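Local coordinates for salicylic acid-binding protein 2 (Nicotiana tabacum, PDB 1XKL), which hydrolyses methyl salicylate to salicylic acid and methanol, releasing the active plant defence hormone needed for systemic acquired resistance, at residues 60-65 and 88-93; 64-69 and 96-101; 80-85 and 105-110; 200-205 and 223-228. All coordinates share one frame; numbering follows the deposited sequence.

Contact 1: 60-65 and 88-93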
# COMPACT_ATOMS: atom_id res chain seq x y z
N LEU A 60 -27.67 -18.75 -6.05
CA LEU A 60 -27.98 -19.35 -4.76
C LEU A 60 -28.93 -18.52 -3.88
O LEU A 60 -29.95 -19.03 -3.41
CB LEU A 60 -26.68 -19.66 -4.01
CG LEU A 60 -26.74 -20.72 -2.92
CD1 LEU A 60 -27.34 -22.00 -3.49
CD2 LEU A 60 -25.33 -20.98 -2.39
N PRO A 61 -28.62 -17.24 -3.66
CA PRO A 61 -29.50 -16.42 -2.82
C PRO A 61 -30.96 -16.43 -3.28
O PRO A 61 -31.88 -16.55 -2.47
CB PRO A 61 -28.87 -15.03 -2.90
CG PRO A 61 -27.41 -15.34 -3.11
CD PRO A 61 -27.47 -16.44 -4.14
N LEU A 62 -31.17 -16.31 -4.59
CA LEU A 62 -32.52 -16.31 -5.13
C LEU A 62 -33.18 -17.66 -4.90
O LEU A 62 -34.36 -17.73 -4.53
CB LEU A 62 -32.49 -15.99 -6.63
CG LEU A 62 -33.84 -16.01 -7.36
CD1 LEU A 62 -34.81 -15.06 -6.66
CD2 LEU A 62 -33.64 -15.60 -8.81
N MSE A 63 -32.43 -18.74 -5.10
CA MSE A 63 -33.00 -20.06 -4.90
C MSE A 63 -33.41 -20.23 -3.44
O MSE A 63 -34.48 -20.78 -3.15
CB MSE A 63 -31.98 -21.15 -5.29
CG MSE A 63 -31.46 -21.03 -6.71
SE MSE A 63 -32.88 -20.98 -8.05
CE MSE A 63 -33.56 -22.76 -7.79
N GLU A 64 -32.59 -19.74 -2.52
CA GLU A 64 -32.88 -19.85 -1.09
C GLU A 64 -34.16 -19.10 -0.73
O GLU A 64 -34.95 -19.55 0.11
CB GLU A 64 -31.70 -19.31 -0.27
CG GLU A 64 -30.45 -20.17 -0.41
CD GLU A 64 -29.21 -19.51 0.17
OE1 GLU A 64 -28.18 -20.21 0.31
OE2 GLU A 64 -29.26 -18.30 0.48
N LEU A 65 -34.36 -17.95 -1.36
CA LEU A 65 -35.54 -17.13 -1.12
C LEU A 65 -36.79 -17.85 -1.64
O LEU A 65 -37.82 -17.90 -0.97
CB LEU A 65 -35.39 -15.78 -1.81
CG LEU A 65 -36.62 -14.87 -1.91
CD1 LEU A 65 -37.18 -14.58 -0.53
CD2 LEU A 65 -36.22 -13.58 -2.61
N GLY A 88 -34.30 -17.36 -14.77
CA GLY A 88 -34.54 -18.63 -15.41
C GLY A 88 -34.43 -19.84 -14.50
O GLY A 88 -35.22 -20.78 -14.62
N LEU A 89 -33.46 -19.82 -13.60
CA LEU A 89 -33.29 -20.94 -12.69
C LEU A 89 -34.45 -21.00 -11.71
O LEU A 89 -34.90 -22.08 -11.34
CB LEU A 89 -31.97 -20.83 -11.92
CG LEU A 89 -30.67 -21.28 -12.61
CD1 LEU A 89 -30.34 -20.34 -13.75
CD2 LEU A 89 -29.55 -21.30 -11.59
N ALA A 90 -34.95 -19.84 -11.30
CA ALA A 90 -36.06 -19.80 -10.36
C ALA A 90 -37.33 -20.31 -11.03
O ALA A 90 -38.11 -21.05 -10.42
CB ALA A 90 -36.27 -18.38 -9.83
N MSE A 91 -37.54 -19.90 -12.28
CA MSE A 91 -38.70 -20.31 -13.06
C MSE A 91 -38.63 -21.81 -13.34
O MSE A 91 -39.65 -22.49 -13.42
CB MSE A 91 -38.74 -19.54 -14.39
CG MSE A 91 -38.87 -18.04 -14.22
SE MSE A 91 -38.12 -16.97 -15.65
CE MSE A 91 -39.42 -17.32 -17.06
N GLU A 92 -37.41 -22.32 -13.50
CA GLU A 92 -37.24 -23.74 -13.78
C GLU A 92 -37.56 -24.59 -12.55
O GLU A 92 -38.20 -25.63 -12.66
CB GLU A 92 -35.82 -24.03 -14.26
CG GLU A 92 -35.55 -25.49 -14.65
CD GLU A 92 -36.40 -25.95 -15.83
OE1 GLU A 92 -36.75 -25.11 -16.68
OE2 GLU A 92 -36.70 -27.16 -15.92
N LYS A 93 -37.12 -24.13 -11.39
CA LYS A 93 -37.31 -24.86 -10.14
C LYS A 93 -38.64 -24.62 -9.41
O LYS A 93 -39.16 -25.52 -8.77
CB LYS A 93 -36.16 -24.55 -9.18
CG LYS A 93 -34.87 -25.27 -9.49
CD LYS A 93 -34.95 -26.72 -9.06
CE LYS A 93 -33.66 -27.46 -9.36
NZ LYS A 93 -32.50 -26.91 -8.58
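M63, a selenomethionine, reaches from segment 60-65 of helix 55-67 to the backbone and side chains of segment 88-93 of helix 83-93 without any hydrogen bond; its contacts are van der Waals. Its selenium rests against CB of L89, 4.0 Å from SE of M63, and lies equally near the amide N of A90. Bends at chi2 and chi3 (-55° and -65°) fold the chain so that the terminal methyl turns along the partner helix toward K93. There CE of M63 sits 3.3 Å from CG of K93, a tight fit for two carbons, and the two side chains cross at about a right angle. CE of M63 also lies 3.9 Å from the carbonyl O of L89.

Both helices flank the central parallel sheet of the alpha/beta hydrolase fold, and helix 83-93 is the one that follows the nucleophile. Their local axes approach to 9.8 Å and are inclined by 33°.

The second apolar pair is L62 with A90: CD2 of L62 meets CB of A90 at 4.0 Å. L62 also touches V8 of strand 6-10, on the sheet beneath, whereas L89 packs against L55, Y56 and T59 earlier in helix 55-67.

Contact 2: 64-69 and 96-101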
# COMPACT_ATOMS: atom_id res chain seq x y z
N GLU A 64 -32.59 -19.74 -2.52
CA GLU A 64 -32.88 -19.85 -1.09
C GLU A 64 -34.16 -19.10 -0.73
O GLU A 64 -34.95 -19.55 0.11
CB GLU A 64 -31.70 -19.31 -0.27
CG GLU A 64 -30.45 -20.17 -0.41
CD GLU A 64 -29.21 -19.51 0.17
OE1 GLU A 64 -28.18 -20.21 0.31
OE2 GLU A 64 -29.26 -18.30 0.48
N LEU A 65 -34.36 -17.95 -1.36
CA LEU A 65 -35.54 -17.13 -1.12
C LEU A 65 -36.79 -17.85 -1.64
O LEU A 65 -37.82 -17.90 -0.97
CB LEU A 65 -35.39 -15.78 -1.81
CG LEU A 65 -36.62 -14.87 -1.91
CD1 LEU A 65 -37.18 -14.58 -0.53
CD2 LEU A 65 -36.22 -13.58 -2.61
N MSE A 66 -36.69 -18.40 -2.84
CA MSE A 66 -37.82 -19.10 -3.44
C MSE A 66 -38.22 -20.31 -2.61
O MSE A 66 -39.40 -20.65 -2.53
CB MSE A 66 -37.48 -19.54 -4.87
CG MSE A 66 -37.22 -18.38 -5.83
SE MSE A 66 -38.78 -17.23 -6.05
CE MSE A 66 -39.89 -18.46 -7.05
N GLU A 67 -37.22 -20.96 -2.01
CA GLU A 67 -37.45 -22.14 -1.18
C GLU A 67 -38.24 -21.83 0.08
O GLU A 67 -38.92 -22.70 0.63
CB GLU A 67 -36.12 -22.79 -0.78
CG GLU A 67 -35.77 -24.03 -1.58
CD GLU A 67 -34.53 -24.74 -1.07
OE1 GLU A 67 -33.48 -24.08 -0.91
OE2 GLU A 67 -34.60 -25.97 -0.85
N SER A 68 -38.15 -20.59 0.55
CA SER A 68 -38.85 -20.18 1.76
C SER A 68 -40.26 -19.67 1.49
O SER A 68 -40.97 -19.29 2.42
CB SER A 68 -38.04 -19.13 2.50
OG SER A 68 -36.86 -19.70 3.03
N LEU A 69 -40.66 -19.66 0.22
CA LEU A 69 -42.00 -19.22 -0.14
C LEU A 69 -42.98 -20.32 0.22
O LEU A 69 -42.72 -21.50 0.01
CB LEU A 69 -42.10 -18.91 -1.63
CG LEU A 69 -41.29 -17.71 -2.10
CD1 LEU A 69 -41.45 -17.56 -3.60
CD2 LEU A 69 -41.75 -16.46 -1.38
N GLN A 96 -44.53 -22.81 -10.44
CA GLN A 96 -45.86 -22.56 -9.91
C GLN A 96 -45.95 -21.51 -8.81
O GLN A 96 -47.04 -21.22 -8.31
CB GLN A 96 -46.48 -23.88 -9.41
CG GLN A 96 -45.93 -24.41 -8.09
CD GLN A 96 -44.52 -24.98 -8.19
OE1 GLN A 96 -43.59 -24.32 -8.64
NE2 GLN A 96 -44.35 -26.22 -7.75
N LYS A 97 -44.82 -20.92 -8.43
CA LYS A 97 -44.83 -19.90 -7.40
C LYS A 97 -44.56 -18.52 -7.99
O LYS A 97 -44.20 -17.58 -7.28
CB LYS A 97 -43.82 -20.25 -6.31
CG LYS A 97 -44.24 -21.51 -5.55
CD LYS A 97 -43.53 -21.69 -4.22
CE LYS A 97 -42.08 -22.11 -4.39
NZ LYS A 97 -41.45 -22.46 -3.08
N ILE A 98 -44.75 -18.40 -9.30
CA ILE A 98 -44.49 -17.15 -9.99
C ILE A 98 -45.65 -16.70 -10.88
O ILE A 98 -46.01 -17.39 -11.83
CB ILE A 98 -43.23 -17.30 -10.85
CG1 ILE A 98 -42.08 -17.81 -9.96
CG2 ILE A 98 -42.88 -15.97 -11.50
CD1 ILE A 98 -40.89 -18.32 -10.74
N TYR A 99 -46.24 -15.54 -10.58
CA TYR A 99 -47.34 -15.03 -11.38
C TYR A 99 -46.83 -14.70 -12.78
O TYR A 99 -47.49 -14.97 -13.79
CB TYR A 99 -47.93 -13.75 -10.76
CG TYR A 99 -48.67 -13.97 -9.46
CD1 TYR A 99 -48.22 -13.41 -8.26
CD2 TYR A 99 -49.84 -14.73 -9.42
CE1 TYR A 99 -48.92 -13.59 -7.07
CE2 TYR A 99 -50.55 -14.92 -8.24
CZ TYR A 99 -50.08 -14.34 -7.06
OH TYR A 99 -50.79 -14.54 -5.89
N ALA A 100 -45.64 -14.11 -12.84
CA ALA A 100 -45.05 -13.74 -14.10
C ALA A 100 -43.60 -13.36 -13.88
O ALA A 100 -43.20 -12.99 -12.77
CB ALA A 100 -45.81 -12.57 -14.71
N ALA A 101 -42.82 -13.45 -14.95
CA ALA A 101 -41.41 -13.11 -14.90
C ALA A 101 -41.22 -11.89 -15.79
O ALA A 101 -41.58 -11.89 -16.96
CB ALA A 101 -40.57 -14.28 -15.41
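The backbones of L69 and K97 come nearest here, their CA atoms 7.8 Å apart, where the chain leaving helix 55-67 passes the loop that leads into strand 98-104. Near the helix end the carbonyl O of M66 accepts two hydrogen bonds, from K97 in the other segment as well as from L69 in its own. NZ of K97 donates to O of M66 at 2.8 Å, tilted 27° from the carbonyl plane. The amide N of L69 donates to the same oxygen at 3.2 Å, from the opposite face of that plane, so the two donors grip it between them. A further bond from NZ of K97 to O of L69 is weak, at 3.5 Å. The lysine chain is extended at chi2 and bends at chi3 (-73°), passing its CD beside CB of L69 on the way to the carbonyls.

Nonpolar contact adds a second link. The methyl CE of selenomethionine M66 meets CG1 of I98 at 3.7 Å and CD1 almost as closely, the side chains crossing at about a right angle. M66 also packs on A90 and I98 on M91, both in helix 83-93, while L69 lies against V75 of the neighbouring strand 75-80.

Contact 3: 80-85 and 105-110. With STH (2-amino-4H-1,3-benzoxathiin-4-ol), chain E.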
# COMPACT_ATOMS: atom_id res chain seq x y z
N HIS A 80 -33.18 -7.78 -13.99
CA HIS A 80 -32.54 -6.73 -14.76
C HIS A 80 -31.20 -7.19 -15.33
O HIS A 80 -30.43 -7.85 -14.63
CB HIS A 80 -32.34 -5.51 -13.86
CG HIS A 80 -31.51 -4.43 -14.48
ND1 HIS A 80 -30.25 -4.10 -14.03
CD2 HIS A 80 -31.75 -3.61 -15.53
CE1 HIS A 80 -29.75 -3.13 -14.77
NE2 HIS A 80 -30.64 -2.81 -15.69
N SER A 81 -30.95 -6.84 -16.59
CA SER A 81 -29.79 -7.16 -17.21
C SER A 81 -29.48 -8.68 -17.10
O SER A 81 -30.32 -9.49 -17.49
CB SER A 81 -28.69 -6.31 -16.61
OG SER A 81 -27.48 -5.92 -17.19
N LEU A 82 -28.32 -9.05 -16.57
CA LEU A 82 -27.92 -10.45 -16.41
C LEU A 82 -28.87 -11.17 -15.45
O LEU A 82 -28.88 -12.39 -15.39
CB LEU A 82 -26.48 -10.56 -15.87
CG LEU A 82 -25.92 -11.96 -15.61
CD1 LEU A 82 -25.91 -12.73 -16.93
CD2 LEU A 82 -24.50 -11.90 -15.03
N GLY A 83 -29.66 -10.39 -14.72
CA GLY A 83 -30.60 -10.95 -13.77
C GLY A 83 -31.63 -11.84 -14.42
O GLY A 83 -32.20 -12.72 -13.77
N GLY A 84 -31.88 -11.60 -15.70
CA GLY A 84 -32.82 -12.41 -16.43
C GLY A 84 -32.38 -13.86 -16.49
O GLY A 84 -33.21 -14.77 -16.55
N MSE A 85 -31.07 -14.08 -16.47
CA MSE A 85 -30.56 -15.46 -16.50
C MSE A 85 -30.82 -16.09 -15.13
O MSE A 85 -31.14 -17.28 -15.05
CB MSE A 85 -29.06 -15.48 -16.81
CG MSE A 85 -28.67 -14.94 -18.18
SE MSE A 85 -29.48 -15.91 -19.67
CE MSE A 85 -28.71 -17.66 -19.33
N ALA A 105 -34.77 -4.94 -19.70
CA ALA A 105 -33.56 -4.79 -20.48
C ALA A 105 -32.58 -5.88 -20.04
O ALA A 105 -31.41 -5.62 -19.77
CB ALA A 105 -32.96 -3.42 -20.26
N ALA A 106 -33.10 -7.10 -19.96
CA ALA A 106 -32.35 -8.25 -19.52
C ALA A 106 -32.01 -9.25 -20.62
O ALA A 106 -32.35 -9.06 -21.80
CB ALA A 106 -33.15 -8.97 -18.44
N PHE A 107 -31.32 -10.30 -20.20
CA PHE A 107 -30.98 -11.39 -21.09
C PHE A 107 -32.05 -12.41 -20.76
O PHE A 107 -32.17 -12.84 -19.62
CB PHE A 107 -29.60 -11.97 -20.77
CG PHE A 107 -28.46 -11.11 -21.23
CD1 PHE A 107 -27.50 -10.66 -20.32
CD2 PHE A 107 -28.33 -10.76 -22.57
CE1 PHE A 107 -26.44 -9.88 -20.74
CE2 PHE A 107 -27.27 -9.97 -23.01
CZ PHE A 107 -26.32 -9.53 -22.09
N MSE A 108 -32.85 -12.76 -21.76
CA MSE A 108 -33.93 -13.72 -21.57
C MSE A 108 -33.62 -14.99 -22.34
O MSE A 108 -33.60 -14.99 -23.57
CB MSE A 108 -35.24 -13.09 -22.08
CG MSE A 108 -36.47 -13.94 -21.86
SE MSE A 108 -38.02 -13.03 -22.51
CE MSE A 108 -37.51 -12.95 -24.38
N PRO A 109 -33.37 -16.10 -21.62
CA PRO A 109 -33.04 -17.40 -22.21
C PRO A 109 -34.26 -18.12 -22.78
O PRO A 109 -35.38 -17.61 -22.71
CB PRO A 109 -32.46 -18.20 -21.04
CG PRO A 109 -32.50 -17.25 -19.84
CD PRO A 109 -33.53 -16.22 -20.17
N ASP A 110 -34.01 -19.30 -23.33
CA ASP A 110 -35.07 -20.17 -23.85
C ASP A 110 -34.72 -21.59 -23.45
O ASP A 110 -33.76 -21.82 -22.71
CB ASP A 110 -35.25 -20.02 -25.38
CG ASP A 110 -34.07 -20.53 -26.21
OD1 ASP A 110 -34.09 -20.27 -27.43
OD2 ASP A 110 -33.15 -21.19 -25.70
C8 STH E . -24.86 -7.74 -17.78
O8 STH E . -24.54 -9.06 -17.87
C1 STH E . -24.54 -6.78 -18.87
C2 STH E . -24.90 -5.34 -18.71
C3 STH E . -24.60 -4.43 -19.76
C4 STH E . -23.93 -4.88 -20.94
C5 STH E . -23.58 -6.25 -21.10
C6 STH E . -23.87 -7.18 -20.08
C7 STH E . -26.17 -5.81 -16.68
O2 STH E . -25.57 -4.87 -17.55
N7 STH E . -26.21 -5.25 -15.42
S7 STH E . -25.51 -7.29 -16.62
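This is a buried active-site contact between the nucleophile elbow of an alpha/beta hydrolase, the sharp turn from strand 75-80 into helix 83-93, and the loop leaving strand 98-104. S81, which forms the acyl-ester intermediate, sits in a type II' turn from H80 to G83 with positive phi (52°). Its carbonyl ties the turn to the loop: N of F107 donates to O of S81 at 3.0 Å, 43° above the carbonyl plane, while N of G84 approaches that oxygen from the opposite face.

The close approach continues through G84, whose CA makes a CH...O contact of 3.3 Å with O of F107. Beyond it, the side chains of selenomethionine M85 and P109 run antiparallel alongside one another, with SE of M85 3.3 Å from CG of P109.

In the catalytic triad, OG of S81 is hydrogen-bonded to NE2 of H238, and A105 packs on D210, the charge-relay acid. L82 and F107 line the pocket of the bound benzoxathiin (STH): CB of L82 comes within 3.2 Å of its O8, which also lies in the plane of the F107 ring at its edge. OG of S81 is covalently joined to C7 of that ligand, 1.4 Å away.

Contact 4: 200-205 and 223-228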
# COMPACT_ATOMS: atom_id res chain seq x y z
N VAL A 200 -43.91 -20.47 -17.44
CA VAL A 200 -44.08 -19.19 -16.77
C VAL A 200 -44.25 -18.02 -17.76
O VAL A 200 -43.50 -17.92 -18.72
CB VAL A 200 -42.88 -18.88 -15.84
CG1 VAL A 200 -43.10 -17.56 -15.12
CG2 VAL A 200 -42.68 -20.00 -14.84
N LYS A 201 -45.23 -17.15 -17.52
CA LYS A 201 -45.45 -16.02 -18.41
C LYS A 201 -44.28 -15.05 -18.35
O LYS A 201 -43.78 -14.73 -17.26
CB LYS A 201 -46.74 -15.28 -18.06
CG LYS A 201 -47.97 -16.16 -18.10
CD LYS A 201 -49.23 -15.36 -18.31
CE LYS A 201 -50.45 -16.24 -18.18
NZ LYS A 201 -50.34 -17.45 -19.06
N ARG A 202 -43.84 -14.60 -19.52
CA ARG A 202 -42.72 -13.68 -19.63
C ARG A 202 -43.12 -12.31 -20.17
O ARG A 202 -43.80 -12.21 -21.20
CB ARG A 202 -41.64 -14.24 -20.56
CG ARG A 202 -41.15 -15.65 -20.22
CD ARG A 202 -39.87 -15.98 -21.00
NE ARG A 202 -40.07 -16.21 -22.43
CZ ARG A 202 -40.36 -17.39 -22.98
NH1 ARG A 202 -40.49 -18.46 -22.22
NH2 ARG A 202 -40.50 -17.50 -24.29
N VAL A 203 -42.67 -11.27 -19.49
CA VAL A 203 -42.93 -9.90 -19.89
C VAL A 203 -41.59 -9.22 -20.10
O VAL A 203 -40.72 -9.28 -19.23
CB VAL A 203 -43.74 -9.14 -18.79
CG1 VAL A 203 -44.03 -7.72 -19.23
CG2 VAL A 203 -45.03 -9.88 -18.50
N TYR A 204 -41.39 -8.60 -21.26
CA TYR A 204 -40.13 -7.93 -21.51
C TYR A 204 -40.33 -6.42 -21.57
O TYR A 204 -41.14 -5.91 -22.35
CB TYR A 204 -39.51 -8.43 -22.82
CG TYR A 204 -38.03 -8.13 -22.91
CD1 TYR A 204 -37.57 -6.83 -23.08
CD2 TYR A 204 -37.08 -9.15 -22.79
CE1 TYR A 204 -36.21 -6.55 -23.11
CE2 TYR A 204 -35.71 -8.88 -22.82
CZ TYR A 204 -35.28 -7.58 -22.98
OH TYR A 204 -33.94 -7.28 -23.02
N ILE A 205 -39.61 -5.70 -20.71
CA ILE A 205 -39.70 -4.24 -20.69
C ILE A 205 -38.47 -3.72 -21.41
O ILE A 205 -37.34 -3.90 -20.96
CB ILE A 205 -39.75 -3.65 -19.24
CG1 ILE A 205 -40.95 -4.21 -18.48
CG2 ILE A 205 -39.86 -2.14 -19.29
CD1 ILE A 205 -41.14 -3.62 -17.08
N ASP A 223 -38.46 -11.03 -30.43
CA ASP A 223 -38.81 -11.62 -31.72
C ASP A 223 -38.38 -13.08 -31.89
O ASP A 223 -39.13 -13.88 -32.45
CB ASP A 223 -38.21 -10.78 -32.85
CG ASP A 223 -38.88 -9.43 -32.99
OD1 ASP A 223 -38.43 -8.61 -33.83
OD2 ASP A 223 -39.86 -9.17 -32.27
N ASN A 224 -37.18 -13.41 -31.42
CA ASN A 224 -36.62 -14.76 -31.54
C ASN A 224 -36.98 -15.71 -30.40
O ASN A 224 -37.28 -16.88 -30.62
CB ASN A 224 -35.10 -14.69 -31.64
CG ASN A 224 -34.63 -14.25 -33.01
OD1 ASN A 224 -34.93 -13.15 -33.47
ND2 ASN A 224 -33.87 -15.12 -33.67
N ILE A 225 -36.92 -15.20 -29.17
CA ILE A 225 -37.22 -16.02 -28.01
C ILE A 225 -38.71 -16.00 -27.66
O ILE A 225 -39.24 -16.99 -27.15
CB ILE A 225 -36.40 -15.55 -26.80
CG1 ILE A 225 -34.91 -15.59 -27.16
CG2 ILE A 225 -36.69 -16.43 -25.60
CD1 ILE A 225 -34.06 -14.69 -26.32
N GLY A 226 -39.37 -14.88 -27.91
CA GLY A 226 -40.80 -14.78 -27.63
C GLY A 226 -41.18 -14.37 -26.22
O GLY A 226 -40.51 -14.73 -25.26
N VAL A 227 -42.28 -13.63 -26.09
CA VAL A 227 -42.75 -13.18 -24.78
C VAL A 227 -44.27 -13.11 -24.74
O VAL A 227 -44.92 -13.03 -25.77
CB VAL A 227 -42.23 -11.77 -24.46
CG1 VAL A 227 -40.71 -11.78 -24.39
CG2 VAL A 227 -42.71 -10.80 -25.53
N THR A 228 -44.82 -13.15 -23.54
CA THR A 228 -46.26 -13.08 -23.40
C THR A 228 -46.70 -11.66 -23.71
O THR A 228 -47.75 -11.44 -24.31
CB THR A 228 -46.71 -13.44 -21.97
OG1 THR A 228 -46.23 -14.75 -21.64
CG2 THR A 228 -48.23 -13.42 -21.87
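A beta-alpha-beta crossover is stitched together here, where the chain leaving helix 215-225 comes back across the start of strand 202-207 before entering strand 229-233. R202 and T228 pair through two hydrogen bonds, one backbone to backbone and one backbone to side chain. N of T228 donates to O of R202 at 2.7 Å in the carbonyl plane, and N of R202 donates in return to OG1 of T228 at 3.2 Å. With chi1 at -57°, the threonine hydroxyl lies beside its own backbone N, which lets a single residue serve both backbone polar groups, N and O, of R202.

Next to this pair, V227 sets its CG1 3.9 Å from CB of Y204. The tyrosine hydroxyl goes the other way, to the carbonyl O of A106 in the loop after strand 98-104.

At the helix end G226 leaves the helical path with positive phi (86°), and its carbonyl O faces R202. The arginine bends at chi3 (-72°) and grips that oxygen side-on with two hydrogen bonds, both on the same face of the carbonyl plane. NE of R202 stands 3.2 Å and NH2 of R202 2.9 Å from O of G226, which lies at the guanidinium edge near its plane.

In the fold
Followed from the N terminus, the chain closes overlapping loops around one parallel sheet. Helix 55-67 opens contacts 1 and 2, which share E64 and L65. Contact 1 joins it to helix 83-93, and contact 2, closing slightly later, to the start of strand 98-104. The elbow at 80-85 begins inside both loops, but its partner 105-110, in the loop after that strand, lies past their ends, so contact 3 crosses each of them. Contact 4, which closes the last crossover, opens only after the other three have closed. It still meets two of them through the sheet: A101 of contact 2 pairs with K201 and V203, and A105 of contact 3 bonds to I205.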